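Local structure of putative uncharacterized protein (Staphylococcus aureus, 3R2T) at residues Pro154-Lys160 with Lys242-Leu248. The protein is a superantigen-like protein of the staphylococcal and streptococcal toxin family, probably secreted, whose precise function has not been established. Sequence-based numbering, arbitrary orientation.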
ATOM      1  N   PRO A 154      17.812  11.408  26.728  1.00 47.40           N
ATOM      2  CA  PRO A 154      17.364  12.786  26.774  1.00 46.37           C
ATOM      3  C   PRO A 154      16.040  12.880  27.539  1.00 45.89           C
ATOM      4  O   PRO A 154      15.257  11.917  27.548  1.00 45.11           O
ATOM      5  CB  PRO A 154      17.135  13.112  25.301  1.00 46.16           C
ATOM      6  CG  PRO A 154      16.749  11.759  24.692  1.00 45.20           C
ATOM      7  CD  PRO A 154      17.626  10.790  25.399  1.00 47.08           C
ATOM      8  N   ASN A 155      15.791  14.014  28.200  0.50 45.36           N
ATOM      9  CA  ASN A 155      14.549  14.178  28.945  0.50 44.56           C
ATOM     10  C   ASN A 155      13.372  14.227  27.994  0.50 44.08           C
ATOM     11  O   ASN A 155      13.461  14.790  26.902  0.50 43.30           O
ATOM     12  CB  ASN A 155      14.534  15.460  29.788  0.50 45.51           C
ATOM     13  CG  ASN A 155      13.270  15.575  30.673  0.50 44.47           C
ATOM     14  OD1 ASN A 155      12.744  14.572  31.152  0.50 40.46           O
ATOM     15  ND2 ASN A 155      12.801  16.799  30.895  0.50 39.15           N
ATOM     16  N   LEU A 156      12.286  13.595  28.420  1.00 44.49           N
ATOM     17  CA  LEU A 156      11.029  13.586  27.696  1.00 43.38           C
ATOM     18  C   LEU A 156      10.152  14.410  28.649  1.00 44.14           C
ATOM     19  O   LEU A 156       9.886  13.986  29.764  1.00 44.42           O
ATOM     20  CB  LEU A 156      10.461  12.180  27.537  1.00 44.47           C
ATOM     21  CG  LEU A 156       9.014  12.073  27.028  1.00 45.13           C
ATOM     22  CD1 LEU A 156       8.815  12.772  25.697  1.00 44.27           C
ATOM     23  CD2 LEU A 156       8.593  10.618  26.916  1.00 46.49           C
ATOM     24  N   LEU A 157       9.772  15.615  28.248  1.00 43.71           N
ATOM     25  CA  LEU A 157       8.934  16.453  29.078  1.00 43.77           C
ATOM     26  C   LEU A 157       7.522  16.400  28.530  1.00 43.00           C
ATOM     27  O   LEU A 157       7.286  16.749  27.373  1.00 42.84           O
ATOM     28  CB  LEU A 157       9.445  17.887  29.066  1.00 44.40           C
ATOM     29  CG  LEU A 157       8.634  18.891  29.883  1.00 47.89           C
ATOM     30  CD1 LEU A 157       8.603  18.508  31.355  1.00 50.98           C
ATOM     31  CD2 LEU A 157       9.230  20.294  29.699  1.00 49.56           C
ATOM     32  N   VAL A 158       6.575  15.968  29.350  1.00 42.48           N
ATOM     33  CA  VAL A 158       5.181  15.893  28.909  1.00 42.57           C
ATOM     34  C   VAL A 158       4.411  16.965  29.667  1.00 44.53           C
ATOM     35  O   VAL A 158       4.460  16.990  30.904  1.00 44.08           O
ATOM     36  CB  VAL A 158       4.587  14.522  29.181  1.00 42.70           C
ATOM     37  CG1 VAL A 158       3.110  14.440  28.709  1.00 40.83           C
ATOM     38  CG2 VAL A 158       5.447  13.461  28.506  1.00 41.10           C
ATOM     39  N   LYS A 159       3.707  17.826  28.919  1.00 44.26           N
ATOM     40  CA  LYS A 159       2.962  18.931  29.489  1.00 48.60           C
ATOM     41  C   LYS A 159       1.564  19.182  28.933  1.00 50.03           C
ATOM     42  O   LYS A 159       1.212  18.777  27.822  1.00 48.05           O
ATOM     43  CB  LYS A 159       3.709  20.237  29.285  1.00 48.66           C
ATOM     44  CG  LYS A 159       5.099  20.252  29.764  1.00 52.64           C
ATOM     45  CD  LYS A 159       5.616  21.690  29.811  1.00 59.30           C
ATOM     46  CE  LYS A 159       5.516  22.395  28.478  1.00 62.09           C
ATOM     47  NZ  LYS A 159       5.973  23.799  28.603  1.00 68.11           N
ATOM     48  N   LYS A 160       0.800  19.868  29.772  1.00 53.15           N
ATOM     49  CA  LYS A 160      -0.542  20.337  29.500  1.00 56.89           C
ATOM     50  C   LYS A 160      -0.584  21.652  30.264  1.00 59.38           C
ATOM     51  O   LYS A 160      -0.374  21.673  31.480  1.00 57.33           O
ATOM     52  CB  LYS A 160      -1.588  19.359  30.013  1.00 58.47           C
ATOM     53  CG  LYS A 160      -2.997  19.777  29.709  1.00 60.64           C
ATOM     54  CD  LYS A 160      -3.964  18.710  30.145  1.00 64.19           C
ATOM     55  CE  LYS A 160      -5.410  19.127  29.915  1.00 67.02           C
ATOM     56  NZ  LYS A 160      -6.331  18.101  30.470  1.00 69.35           N
ATOM     57  N   LYS A 242      18.771  17.095  21.985  1.00 38.66           N
ATOM     58  CA  LYS A 242      18.905  17.795  23.260  1.00 39.24           C
ATOM     59  C   LYS A 242      17.784  17.413  24.236  1.00 38.11           C
ATOM     60  O   LYS A 242      18.022  17.183  25.409  1.00 38.61           O
ATOM     61  CB  LYS A 242      18.855  19.299  23.053  1.00 40.29           C
ATOM     62  CG  LYS A 242      19.266  20.093  24.316  1.00 45.65           C
ATOM     63  CD  LYS A 242      19.332  21.597  24.032  1.00 52.19           C
ATOM     64  CE  LYS A 242      20.101  22.350  25.141  1.00 58.74           C
ATOM     65  NZ  LYS A 242      20.236  23.819  24.842  1.00 59.23           N
ATOM     66  N   ASN A 243      16.557  17.405  23.752  1.00 36.86           N
ATOM     67  CA  ASN A 243      15.404  17.037  24.584  1.00 37.17           C
ATOM     68  C   ASN A 243      14.197  16.788  23.708  1.00 35.59           C
ATOM     69  O   ASN A 243      14.231  17.035  22.490  1.00 36.87           O
ATOM     70  CB  ASN A 243      15.106  18.102  25.670  1.00 36.88           C
ATOM     71  CG  ASN A 243      14.796  19.467  25.086  1.00 44.51           C
ATOM     72  OD1 ASN A 243      13.828  19.637  24.355  1.00 49.09           O
ATOM     73  ND2 ASN A 243      15.623  20.457  25.420  1.00 46.59           N
ATOM     74  N   ILE A 244      13.138  16.283  24.312  1.00 34.83           N
ATOM     75  CA  ILE A 244      11.907  16.012  23.591  1.00 34.92           C
ATOM     76  C   ILE A 244      10.786  16.551  24.465  1.00 35.91           C
ATOM     77  O   ILE A 244      10.763  16.296  25.673  1.00 37.91           O
ATOM     78  CB  ILE A 244      11.732  14.516  23.374  1.00 35.00           C
ATOM     79  CG1 ILE A 244      12.972  13.939  22.642  1.00 37.84           C
ATOM     80  CG2 ILE A 244      10.427  14.221  22.608  1.00 36.29           C
ATOM     81  CD1 ILE A 244      13.038  12.443  22.609  1.00 35.59           C
ATOM     82  N   GLU A 245       9.872  17.305  23.871  1.00 34.61           N
ATOM     83  CA  GLU A 245       8.781  17.882  24.606  1.00 37.88           C
ATOM     84  C   GLU A 245       7.438  17.562  23.951  1.00 37.26           C
ATOM     85  O   GLU A 245       7.273  17.664  22.729  1.00 37.89           O
ATOM     86  CB  GLU A 245       8.959  19.402  24.726  1.00 39.18           C
ATOM     87  CG  GLU A 245       7.788  20.098  25.411  1.00 46.68           C
ATOM     88  CD  GLU A 245       8.036  21.596  25.669  1.00 53.66           C
ATOM     89  OE1 GLU A 245       7.061  22.378  25.657  1.00 58.36           O
ATOM     90  OE2 GLU A 245       9.205  21.988  25.861  1.00 60.50           O
ATOM     91  N   VAL A 246       6.493  17.149  24.770  1.00 36.35           N
ATOM     92  CA  VAL A 246       5.155  16.861  24.303  1.00 36.93           C
ATOM     93  C   VAL A 246       4.194  17.856  24.938  1.00 38.76           C
ATOM     94  O   VAL A 246       4.284  18.110  26.146  1.00 38.74           O
ATOM     95  CB  VAL A 246       4.739  15.427  24.710  1.00 36.85           C
ATOM     96  CG1 VAL A 246       3.278  15.175  24.400  1.00 35.60           C
ATOM     97  CG2 VAL A 246       5.633  14.404  24.034  1.00 36.04           C
ATOM     98  N   ASN A 247       3.315  18.444  24.127  1.00 39.39           N
ATOM     99  CA  ASN A 247       2.273  19.340  24.619  1.00 43.72           C
ATOM    100  C   ASN A 247       0.912  18.726  24.288  1.00 45.92           C
ATOM    101  O   ASN A 247       0.565  18.551  23.119  1.00 46.31           O
ATOM    102  CB  ASN A 247       2.430  20.753  24.067  1.00 44.13           C
ATOM    103  CG  ASN A 247       3.445  21.560  24.855  1.00 48.36           C
ATOM    104  OD1 ASN A 247       3.122  22.092  25.913  1.00 57.84           O
ATOM    105  ND2 ASN A 247       4.663  21.667  24.345  1.00 42.88           N
ATOM    106  N   LEU A 248       0.170  18.364  25.326  1.00 48.75           N
ATOM    107  CA  LEU A 248      -1.143  17.760  25.165  1.00 52.68           C
ATOM    108  C   LEU A 248      -2.246  18.797  25.291  1.00 57.28           C
ATOM    109  O   LEU A 248      -2.129  19.747  26.077  1.00 58.68           O
ATOM    110  CB  LEU A 248      -1.364  16.692  26.236  1.00 52.65           C
ATOM    111  CG  LEU A 248      -0.364  15.540  26.283  1.00 51.47           C
ATOM    112  CD1 LEU A 248      -0.666  14.634  27.478  1.00 52.20           C
ATOM    113  CD2 LEU A 248      -0.386  14.753  24.978  1.00 48.62           C
TER
HETATM  114  O   HOH W   1      17.497  15.967  28.119  0.50 30.09           O
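L156 and V158 of strand 156-160 pack against I244, V246 and L248 of strand 241-248 on the buried face of a parallel pair made by the central strand of the five-stranded beta-grasp sheet and its neighbour. CD1 of L156 reaches over the gap between two branched neighbours, 3.8 Å from CG2 of I244 and 3.9 Å from CG2 of V246; with its CG anti to the backbone N (chi1 169°), the leucine leans across to them. CG1 of V158 meets CD1 of L248 at 4.0 Å. Branched aliphatic residues suit this face because helix 182-197 covers it: I189 packs on I244, L193 on V246 and Y197 on V158 and L248.

The backbone ladder alternates, L157 N giving to I244 O and L157 O receiving V246 N at 2.8 Å. Where the ladder begins, a water takes the N-H of N155 and donates to K242 O.

The other face is looser and mostly polar, with L157 lying alongside E245. K159, bent at chi3 (-57°), lays its end alongside OE1 of E245, CE at 3.2 Å and NZ at 3.4 Å, in a long salt bridge. The same oxygen receives ND2 of N247 at 2.8 Å, on its anti side. A cation and an amide N-H at one carboxylate oxygen would tend to keep E245 ionised, so this partly exposed face is tied by charge and amide, its reverse by apolar packing.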